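Local coordinates for alkaline serine protease (Pseudoalteromonas sp., PDB 1Y9Z), which probably hydrolyses peptide bonds as a cold-adapted, subtilisin-like serine endopeptidase whose alpha/beta domain carries an inserted beta-barrel domain, at residues S173-A178 with Q393-L398; G150-A155 with C389-V394; Q195-G200 with T414-I419; N141-H146 with A169-V174. All blocks are in the same frame, centred on the assembly; numbering follows the deposited sequence.

Contact 1: S173-A178 with Q393-L398; sequences SVMSVA and QVRAAL. With NA (sodium ion), chain F; NA (sodium ion), chain E.
Arg395 and Met175 bury the most surface here, and Leu398 adds a smaller share. Arg395 leaves helix 391-401 with CG anti to the backbone N (chi1 -177°), and the chain stays extended as far as NE. That shape carries the guanidinium across to the backbone of Ser173 and Val174. Met175 comes from the strand in the opposite direction, and the two side chains slide past each other. Met175 CG lies 3.6 Å from Arg395 NE, and Met175 SD is 3.8 Å from Arg395 CG. A bend at chi3 (84°) sets Met175 CE beside Arg395 CG and Leu398 CD1. The Met175 sulfur also meets Leu398 CD1 at 4.1 Å, where the two side chains cross at about a right angle.

The guanidinium lies against backbone. Val174 C sits over one face, 3.8 Å above the plane and offset toward the rim, with Met175 N on the same side. Arg395 NH1 comes within 3.4 Å of Val174 O, but the angle is poor and no hydrogen bond forms. Val174 O instead binds both sodium ions, at 2.2 Å (chain E) and 3.0 Å (chain F). The polar end of Arg395 is held by a salt bridge from NE to Glu197 OE2 and a hydrogen bond from NH2 to Asp172 O. Shortened to an alanine, this residue would probably leave Glu197 OE2 without its guanidinium partner and uncover one flank of Met175.

Strand and helix segment run nearly parallel, 27° apart, with their axes 10.7 Å from each other. This is helix-on-sheet packing of the subtilisin-like alpha/beta fold, beside a pair of sodium sites.

Contact 2: G150-A155 with C389-V394; sequences GVLLIA and CSASQV
Ala391 packs on the backbone that leads from Gly150 into Leu152, where the first turn of helix 391-401 meets the start of strand 152-156 in the subtilisin-like alpha/beta fold. The tight part centres on one methyl group. Ala391 CB points at the strand and lies 3.4 Å from Gly150 O, 3.5 Å from Leu152 N and 3.9 Å from Leu152 CB. The backbones come close here, with 4.8 Å between the CA atoms of Leu152 and Ala391. Leu152 has CG anti to its backbone N (chi1 -177°), and its CD1 reaches Ala391 O at 3.7 Å. The other methyl, CD2, meets Val394 CG1 more distantly, at 4.2 Å. Trp383 of helix 368-385 touches both Leu152 and Val394.

The other side is looser and holds water. Gly150 ends helix 137-148 in a Schellman motif. Its positive phi, 108°, would jam a side chain against the preceding carbonyl. Ser390 is the N-cap residue of helix 391-401, and its OG shares a hydrogen bond with Ser392 OG. Just before it, Cys389 ties the chain to Cys432 by a disulfide. One water joins the two segments: it donates to Gly150 O at 2.8 Å and accepts a weak bond from Ala391 N at 3.0 Å.

Contact 3: Q195-G200 with T414-I419; sequences QVEISG and TGYGMI. With NA (sodium ion), chain F; NA (sodium ion), chain E.
Glu197 O lies oblique to the Tyr416 ring, 3.3 Å from Tyr416 CD2. The same carbonyl accepts a nearly straight bond from Tyr416 N, at 2.9 Å and 172°.

Further along, two backbone bonds bridge Ser199 and Met418. Ser199 N donates to Gly417 O at 2.8 Å, and Ile419 N donates to Ser199 O at 3.2 Å. Thr414 to Gly417 form a type II' turn, closed by Gly417 N bonding to Thr414 O. Gly415 sits at positive phi, and a CB there would clash with Glu197 and Ile198. Ser199 OG lies anti to its own carbonyl carbon (chi1 -61°), which sets it to donate to Thr414 O at 2.8 Å. That oxygen is thus gripped by two donors, from opposite faces of its plane. With the hydroxyl of Ser199 gone, as in an alanine, Thr414 O would probably lose one of these two donors and the turn would be held less firmly to the strand.

Apolar packing lies beside these bonds. Ile198 CD1 rests on Ile419 CB at 3.7 Å, and Leu398 and Val375 cover both isoleucines.

Glu197 has two tasks. OE1 binds one sodium ion at 2.8 Å, together with Gln195 O and Val174 O, while OE2 faces Arg395. Gln195 OE1 binds the other sodium. The chemistry implies a carboxylate shared between metal and guanidinium, two positive partners that would be expected to favour its ionised form.

Contact 4: N141-H146 with A169-V174; sequences NALNTH and ASYDSV. With NA (sodium ion), chain E; NA (sodium ion), chain F.
Leu143 supplies the apolar part of this contact through one methyl. Its CD2 touches Tyr171 CD1 and Val174 CG2, each at 3.9 Å. The leucine crosses the tyrosine at about a right angle and approaches the ring obliquely. The CG2 branch of Val174, anti to the carbonyl carbon, is the one that meets it.

A second group of contacts is close packing of Ser173 on the helix backbone. Ser173 CB lies 3.7 Å from Asn144 CA, and its OG rests 3.5 Å from Leu143 CB. The hydroxyl stands between its own backbone N and carbonyl carbon (chi1 62°), which lays it against the helix. No hydrogen bond joins the two segments.

A polar tie runs just outside them: Tyr171 OH is hydrogen-bonded to Glu139 of the same helix. Tyr171 to Val174 form a type I turn. One sodium ion is bound by Ala169 O at 2.4 Å and Tyr171 O at 2.3 Å, and Val174 O and Gln195 OE1 join them. The loop therefore curls round the metal.

Helix 137-148 lies over the loop that leads into strand 174-180, and Leu143 also reaches Leu153 of strand 152-156 and Ile114 of helix 110-119.

Overall arrangement
All four contacts lie on one side of the chain's centre. Contacts 1 and 2 share helix 391-401, and their strands are parallel neighbours: Met175 N lies 2.9 Å from Leu153 O. Contact 3 adds the next strand, tied to contact 1 by the salt bridge of Arg395 NE and Glu197 OE2, 2.7 Å. Contact 4 shares Ser173 and Val174 with contact 1. The sodium ions touch contacts 1, 3 and 4; contacts 2 and 3 stay about 6 Å apart at their nearest atoms. The contacts lie outside the pocket of phenylmethanesulfonic acid, which includes His65 and Ser369; this ligand is about 11 Å from the Val174 side chain and about 12 Å from that of Val196.

Contact 1: S173-A178 with Q393-L398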
# COMPACT_ATOMS: atom_id res chain seq x y z
N SER A 173 8.63 -19.15 -10.82
CA SER A 173 7.39 -18.99 -11.58
C SER A 173 6.53 -17.82 -11.10
O SER A 173 5.47 -17.56 -11.67
CB SER A 173 6.56 -20.27 -11.45
OG SER A 173 6.22 -20.51 -10.10
N VAL A 174 7.01 -17.12 -10.08
CA VAL A 174 6.27 -16.01 -9.49
C VAL A 174 7.07 -14.71 -9.46
O VAL A 174 8.27 -14.73 -9.21
CB VAL A 174 5.86 -16.36 -8.04
CG1 VAL A 174 5.00 -15.26 -7.44
CG2 VAL A 174 5.14 -17.70 -8.00
N MET A 175 6.40 -13.59 -9.73
CA MET A 175 7.07 -12.30 -9.68
C MET A 175 7.14 -11.84 -8.22
O MET A 175 6.10 -11.69 -7.57
CB MET A 175 6.31 -11.23 -10.48
CG MET A 175 6.24 -11.47 -11.97
SD MET A 175 5.51 -10.04 -12.82
CE MET A 175 6.95 -8.99 -13.00
N SER A 176 8.35 -11.64 -7.71
CA SER A 176 8.52 -11.18 -6.33
C SER A 176 8.51 -9.66 -6.35
O SER A 176 9.36 -9.03 -6.99
CB SER A 176 9.85 -11.69 -5.77
OG SER A 176 10.06 -11.19 -4.46
N VAL A 177 7.57 -9.07 -5.63
CA VAL A 177 7.40 -7.62 -5.60
C VAL A 177 7.92 -6.92 -4.35
O VAL A 177 7.59 -7.30 -3.22
CB VAL A 177 5.91 -7.26 -5.76
CG1 VAL A 177 5.73 -5.74 -5.75
CG2 VAL A 177 5.37 -7.85 -7.05
N ALA A 178 8.73 -5.88 -4.56
CA ALA A 178 9.30 -5.08 -3.48
C ALA A 178 8.50 -3.78 -3.32
O ALA A 178 7.75 -3.38 -4.22
CB ALA A 178 10.75 -4.75 -3.79
N GLN A 393 5.33 -13.68 -21.46
CA GLN A 393 5.61 -12.54 -22.31
C GLN A 393 5.24 -11.22 -21.63
O GLN A 393 5.95 -10.22 -21.75
CB GLN A 393 4.87 -12.69 -23.65
CG GLN A 393 5.54 -13.70 -24.57
CD GLN A 393 4.73 -14.04 -25.81
OE1 GLN A 393 5.26 -14.57 -26.78
NE2 GLN A 393 3.44 -13.74 -25.77
N VAL A 394 4.12 -11.21 -20.90
CA VAL A 394 3.70 -10.01 -20.19
C VAL A 394 4.71 -9.73 -19.06
O VAL A 394 5.09 -8.58 -18.84
CB VAL A 394 2.29 -10.19 -19.58
CG1 VAL A 394 1.95 -9.00 -18.69
CG2 VAL A 394 1.27 -10.30 -20.71
N ARG A 395 5.12 -10.79 -18.37
CA ARG A 395 6.09 -10.66 -17.28
C ARG A 395 7.36 -10.00 -17.81
O ARG A 395 7.90 -9.08 -17.20
CB ARG A 395 6.40 -12.05 -16.71
CG ARG A 395 7.34 -12.07 -15.52
CD ARG A 395 7.46 -13.49 -14.98
NE ARG A 395 8.44 -13.59 -13.90
CZ ARG A 395 8.76 -14.73 -13.30
NH1 ARG A 395 9.66 -14.74 -12.33
NH2 ARG A 395 8.18 -15.86 -13.68
N ALA A 396 7.84 -10.48 -18.96
CA ALA A 396 9.04 -9.93 -19.57
C ALA A 396 8.85 -8.46 -19.93
O ALA A 396 9.75 -7.64 -19.75
CB ALA A 396 9.41 -10.73 -20.81
N ALA A 397 7.66 -8.13 -20.43
CA ALA A 397 7.36 -6.75 -20.81
C ALA A 397 7.43 -5.83 -19.60
O ALA A 397 7.98 -4.73 -19.68
CB ALA A 397 5.98 -6.68 -21.45
N LEU A 398 6.89 -6.28 -18.47
CA LEU A 398 6.90 -5.47 -17.26
C LEU A 398 8.33 -5.22 -16.79
O LEU A 398 8.69 -4.11 -16.41
CB LEU A 398 6.09 -6.15 -16.16
CG LEU A 398 4.61 -6.40 -16.45
CD1 LEU A 398 3.97 -7.15 -15.30
CD2 LEU A 398 3.90 -5.07 -16.69
NA NA F . 10.75 -13.15 -8.77
NA NA E . 10.06 -15.28 -7.96

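Contact 2: G150-A155 with C389-V394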
# COMPACT_ATOMS: atom_id res chain seq x y z
N GLY A 150 0.15 -20.59 -18.75
CA GLY A 150 -0.31 -19.26 -19.10
C GLY A 150 -0.87 -18.38 -18.00
O GLY A 150 -1.45 -17.33 -18.29
N VAL A 151 -0.71 -18.78 -16.74
CA VAL A 151 -1.21 -17.98 -15.63
C VAL A 151 -0.09 -17.16 -15.01
O VAL A 151 0.94 -17.70 -14.61
CB VAL A 151 -1.82 -18.88 -14.53
CG1 VAL A 151 -2.35 -18.02 -13.38
CG2 VAL A 151 -2.93 -19.73 -15.12
N LEU A 152 -0.28 -15.84 -14.95
CA LEU A 152 0.73 -14.95 -14.38
C LEU A 152 0.58 -14.93 -12.86
O LEU A 152 -0.49 -14.62 -12.33
CB LEU A 152 0.57 -13.53 -14.94
CG LEU A 152 1.58 -12.46 -14.51
CD1 LEU A 152 2.99 -12.86 -14.94
CD2 LEU A 152 1.21 -11.13 -15.14
N LEU A 153 1.67 -15.27 -12.16
CA LEU A 153 1.69 -15.32 -10.71
C LEU A 153 2.52 -14.18 -10.14
O LEU A 153 3.68 -13.99 -10.53
CB LEU A 153 2.26 -16.67 -10.25
CG LEU A 153 1.60 -17.91 -10.87
CD1 LEU A 153 2.36 -19.15 -10.44
CD2 LEU A 153 0.13 -17.99 -10.46
N ILE A 154 1.94 -13.45 -9.19
CA ILE A 154 2.61 -12.30 -8.58
C ILE A 154 2.41 -12.35 -7.07
O ILE A 154 1.31 -12.61 -6.59
CB ILE A 154 2.02 -10.99 -9.16
CG1 ILE A 154 2.20 -10.98 -10.68
CG2 ILE A 154 2.68 -9.78 -8.53
CD1 ILE A 154 1.44 -9.88 -11.40
N ALA A 155 3.49 -12.10 -6.31
CA ALA A 155 3.41 -12.15 -4.85
C ALA A 155 4.36 -11.19 -4.15
O ALA A 155 5.33 -10.72 -4.73
CB ALA A 155 3.66 -13.58 -4.38
N CYS A 389 -0.98 -12.33 -25.95
CA CYS A 389 0.34 -12.61 -25.42
C CYS A 389 0.24 -13.53 -24.20
O CYS A 389 -0.78 -13.56 -23.52
CB CYS A 389 1.06 -11.31 -25.04
SG CYS A 389 1.23 -10.10 -26.39
N SER A 390 1.31 -14.28 -23.92
CA SER A 390 1.31 -15.20 -22.79
C SER A 390 1.74 -14.53 -21.49
O SER A 390 2.25 -13.41 -21.50
CB SER A 390 2.26 -16.37 -23.06
OG SER A 390 3.61 -15.94 -23.01
N ALA A 391 1.53 -15.22 -20.38
CA ALA A 391 1.90 -14.70 -19.07
C ALA A 391 3.39 -14.39 -19.02
O ALA A 391 3.79 -13.34 -18.52
CB ALA A 391 1.53 -15.71 -17.99
N SER A 392 4.20 -15.31 -19.53
CA SER A 392 5.65 -15.12 -19.53
C SER A 392 6.04 -13.90 -20.35
O SER A 392 6.95 -13.16 -19.99
CB SER A 392 6.36 -16.36 -20.07
OG SER A 392 6.01 -16.61 -21.42
N GLN A 393 5.33 -13.68 -21.46
CA GLN A 393 5.61 -12.54 -22.31
C GLN A 393 5.24 -11.22 -21.63
O GLN A 393 5.95 -10.22 -21.75
CB GLN A 393 4.87 -12.69 -23.65
CG GLN A 393 5.54 -13.70 -24.57
CD GLN A 393 4.73 -14.04 -25.81
OE1 GLN A 393 5.26 -14.57 -26.78
NE2 GLN A 393 3.44 -13.74 -25.77
N VAL A 394 4.12 -11.21 -20.90
CA VAL A 394 3.70 -10.01 -20.19
C VAL A 394 4.71 -9.73 -19.06
O VAL A 394 5.09 -8.58 -18.84
CB VAL A 394 2.29 -10.19 -19.58
CG1 VAL A 394 1.95 -9.00 -18.69
CG2 VAL A 394 1.27 -10.30 -20.71
O HOH W 1 -0.91 -16.85 -21.04

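Contact 3: Q195-G200 with T414-I419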
# COMPACT_ATOMS: atom_id res chain seq x y z
N GLN A 195 15.62 -12.70 -5.92
CA GLN A 195 14.37 -13.05 -6.58
C GLN A 195 13.54 -11.78 -6.81
O GLN A 195 12.72 -11.74 -7.72
CB GLN A 195 13.55 -14.03 -5.74
CG GLN A 195 13.94 -15.50 -5.89
CD GLN A 195 13.47 -16.11 -7.20
OE1 GLN A 195 12.36 -15.84 -7.67
NE2 GLN A 195 14.31 -16.96 -7.79
N VAL A 196 13.73 -10.76 -5.97
CA VAL A 196 12.99 -9.51 -6.12
C VAL A 196 13.11 -9.11 -7.58
O VAL A 196 14.21 -8.94 -8.11
CB VAL A 196 13.54 -8.40 -5.20
CG1 VAL A 196 12.90 -7.05 -5.55
CG2 VAL A 196 13.21 -8.74 -3.75
N GLU A 197 11.96 -8.94 -8.22
CA GLU A 197 11.89 -8.67 -9.65
C GLU A 197 11.42 -7.29 -10.07
O GLU A 197 11.89 -6.74 -11.07
CB GLU A 197 10.97 -9.74 -10.25
CG GLU A 197 11.12 -10.02 -11.72
CD GLU A 197 10.37 -11.27 -12.11
OE1 GLU A 197 10.45 -12.26 -11.36
OE2 GLU A 197 9.69 -11.26 -13.16
N ILE A 198 10.48 -6.72 -9.33
CA ILE A 198 9.94 -5.42 -9.69
C ILE A 198 9.42 -4.74 -8.43
O ILE A 198 9.15 -5.40 -7.43
CB ILE A 198 8.82 -5.62 -10.74
CG1 ILE A 198 8.53 -4.31 -11.47
CG2 ILE A 198 7.57 -6.17 -10.08
CD1 ILE A 198 7.72 -4.50 -12.74
N SER A 199 9.28 -3.42 -8.49
CA SER A 199 8.80 -2.65 -7.35
C SER A 199 7.46 -1.97 -7.58
O SER A 199 7.06 -1.71 -8.72
CB SER A 199 9.82 -1.57 -6.97
OG SER A 199 11.07 -2.14 -6.61
N GLY A 200 6.79 -1.68 -6.48
CA GLY A 200 5.51 -1.00 -6.55
C GLY A 200 5.33 -0.14 -5.31
O GLY A 200 6.07 -0.29 -4.34
N THR A 414 15.15 -3.35 -5.24
CA THR A 414 14.06 -2.93 -6.12
C THR A 414 13.85 -3.73 -7.41
O THR A 414 12.98 -3.40 -8.21
CB THR A 414 14.26 -1.45 -6.51
OG1 THR A 414 15.49 -1.30 -7.24
CG2 THR A 414 14.33 -0.58 -5.25
N GLY A 415 14.64 -4.79 -7.60
CA GLY A 415 14.50 -5.58 -8.81
C GLY A 415 14.84 -4.74 -10.03
O GLY A 415 15.84 -4.02 -10.02
N TYR A 416 14.02 -4.82 -11.07
CA TYR A 416 14.26 -4.04 -12.27
C TYR A 416 13.80 -2.59 -12.11
O TYR A 416 14.08 -1.74 -12.95
CB TYR A 416 13.57 -4.68 -13.47
CG TYR A 416 14.25 -5.95 -13.93
CD1 TYR A 416 15.55 -5.92 -14.45
CD2 TYR A 416 13.62 -7.19 -13.80
CE1 TYR A 416 16.20 -7.09 -14.84
CE2 TYR A 416 14.27 -8.37 -14.18
CZ TYR A 416 15.55 -8.31 -14.70
OH TYR A 416 16.19 -9.47 -15.06
N GLY A 417 13.09 -2.31 -11.02
CA GLY A 417 12.64 -0.96 -10.78
C GLY A 417 11.14 -0.80 -10.62
O GLY A 417 10.42 -1.77 -10.38
N MET A 418 10.68 0.44 -10.76
CA MET A 418 9.26 0.76 -10.62
C MET A 418 8.47 0.34 -11.85
O MET A 418 8.83 0.69 -12.98
CB MET A 418 9.09 2.26 -10.38
CG MET A 418 7.67 2.66 -10.04
SD MET A 418 7.17 2.01 -8.43
CE MET A 418 6.45 3.48 -7.69
N ILE A 419 7.38 -0.39 -11.63
CA ILE A 419 6.54 -0.84 -12.74
C ILE A 419 6.02 0.39 -13.49
O ILE A 419 5.72 1.42 -12.89
CB ILE A 419 5.36 -1.70 -12.22
CG1 ILE A 419 4.61 -2.32 -13.40
CG2 ILE A 419 4.44 -0.86 -11.34
CD1 ILE A 419 3.68 -3.45 -13.00
NA NA F . 10.75 -13.15 -8.77
NA NA E . 10.06 -15.28 -7.96

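Contact 4: N141-H146 with A169-V174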
# COMPACT_ATOMS: atom_id res chain seq x y z
N ASN A 141 6.68 -27.08 -8.26
CA ASN A 141 6.22 -27.72 -9.49
C ASN A 141 4.80 -27.32 -9.88
O ASN A 141 4.52 -27.04 -11.05
CB ASN A 141 6.30 -29.25 -9.35
CG ASN A 141 7.73 -29.77 -9.39
OD1 ASN A 141 7.99 -30.93 -9.06
ND2 ASN A 141 8.66 -28.92 -9.79
N ALA A 142 3.90 -27.30 -8.90
CA ALA A 142 2.51 -26.94 -9.17
C ALA A 142 2.39 -25.53 -9.72
O ALA A 142 1.65 -25.29 -10.67
CB ALA A 142 1.68 -27.08 -7.90
N LEU A 143 3.12 -24.59 -9.12
CA LEU A 143 3.06 -23.21 -9.58
C LEU A 143 3.74 -23.04 -10.94
O LEU A 143 3.27 -22.26 -11.77
CB LEU A 143 3.68 -22.27 -8.54
CG LEU A 143 2.71 -21.80 -7.45
CD1 LEU A 143 2.09 -22.99 -6.73
CD2 LEU A 143 3.43 -20.89 -6.47
N ASN A 144 4.82 -23.77 -11.18
CA ASN A 144 5.51 -23.68 -12.46
C ASN A 144 4.57 -24.17 -13.56
O ASN A 144 4.57 -23.64 -14.67
CB ASN A 144 6.78 -24.53 -12.45
CG ASN A 144 7.71 -24.21 -13.61
OD1 ASN A 144 8.54 -25.03 -14.00
ND2 ASN A 144 7.58 -23.00 -14.15
N THR A 145 3.78 -25.19 -13.25
CA THR A 145 2.84 -25.75 -14.21
C THR A 145 1.80 -24.69 -14.58
O THR A 145 1.50 -24.49 -15.76
CB THR A 145 2.13 -27.00 -13.64
OG1 THR A 145 3.10 -28.04 -13.44
CG2 THR A 145 1.05 -27.49 -14.60
N HIS A 146 1.25 -24.01 -13.58
CA HIS A 146 0.26 -22.97 -13.83
C HIS A 146 0.87 -21.85 -14.67
O HIS A 146 0.24 -21.37 -15.62
CB HIS A 146 -0.26 -22.39 -12.51
CG HIS A 146 -1.42 -23.15 -11.94
ND1 HIS A 146 -1.42 -23.66 -10.66
CD2 HIS A 146 -2.61 -23.48 -12.48
CE1 HIS A 146 -2.57 -24.26 -10.44
NE2 HIS A 146 -3.32 -24.17 -11.52
N ALA A 169 6.50 -15.87 -3.50
CA ALA A 169 7.26 -14.87 -4.24
C ALA A 169 8.63 -15.34 -4.73
O ALA A 169 9.03 -15.02 -5.84
CB ALA A 169 7.44 -13.62 -3.39
N SER A 170 9.33 -16.11 -3.90
CA SER A 170 10.67 -16.56 -4.25
C SER A 170 10.84 -17.76 -5.18
O SER A 170 11.96 -18.22 -5.40
CB SER A 170 11.47 -16.74 -2.97
OG SER A 170 11.52 -15.51 -2.26
N TYR A 171 9.74 -18.27 -5.73
CA TYR A 171 9.80 -19.36 -6.70
C TYR A 171 10.03 -18.67 -8.05
O TYR A 171 9.60 -17.53 -8.24
CB TYR A 171 8.48 -20.13 -6.76
CG TYR A 171 8.21 -21.03 -5.58
CD1 TYR A 171 7.00 -20.94 -4.88
CD2 TYR A 171 9.13 -21.99 -5.17
CE1 TYR A 171 6.72 -21.79 -3.82
CE2 TYR A 171 8.86 -22.84 -4.10
CZ TYR A 171 7.66 -22.73 -3.43
OH TYR A 171 7.37 -23.57 -2.38
N ASP A 172 10.70 -19.34 -8.98
CA ASP A 172 10.97 -18.73 -10.28
C ASP A 172 9.73 -18.47 -11.13
O ASP A 172 9.77 -17.65 -12.05
CB ASP A 172 11.95 -19.60 -11.08
CG ASP A 172 13.34 -19.59 -10.50
OD1 ASP A 172 13.87 -18.48 -10.25
OD2 ASP A 172 13.92 -20.67 -10.31
N SER A 173 8.63 -19.15 -10.82
CA SER A 173 7.39 -18.99 -11.58
C SER A 173 6.53 -17.82 -11.10
O SER A 173 5.47 -17.56 -11.67
CB SER A 173 6.56 -20.27 -11.45
OG SER A 173 6.22 -20.51 -10.10
N VAL A 174 7.01 -17.12 -10.08
CA VAL A 174 6.27 -16.01 -9.49
C VAL A 174 7.07 -14.71 -9.46
O VAL A 174 8.27 -14.73 -9.21
CB VAL A 174 5.86 -16.36 -8.04
CG1 VAL A 174 5.00 -15.26 -7.44
CG2 VAL A 174 5.14 -17.70 -8.00
NA NA E . 10.06 -15.28 -7.96
NA NA F . 10.75 -13.15 -8.77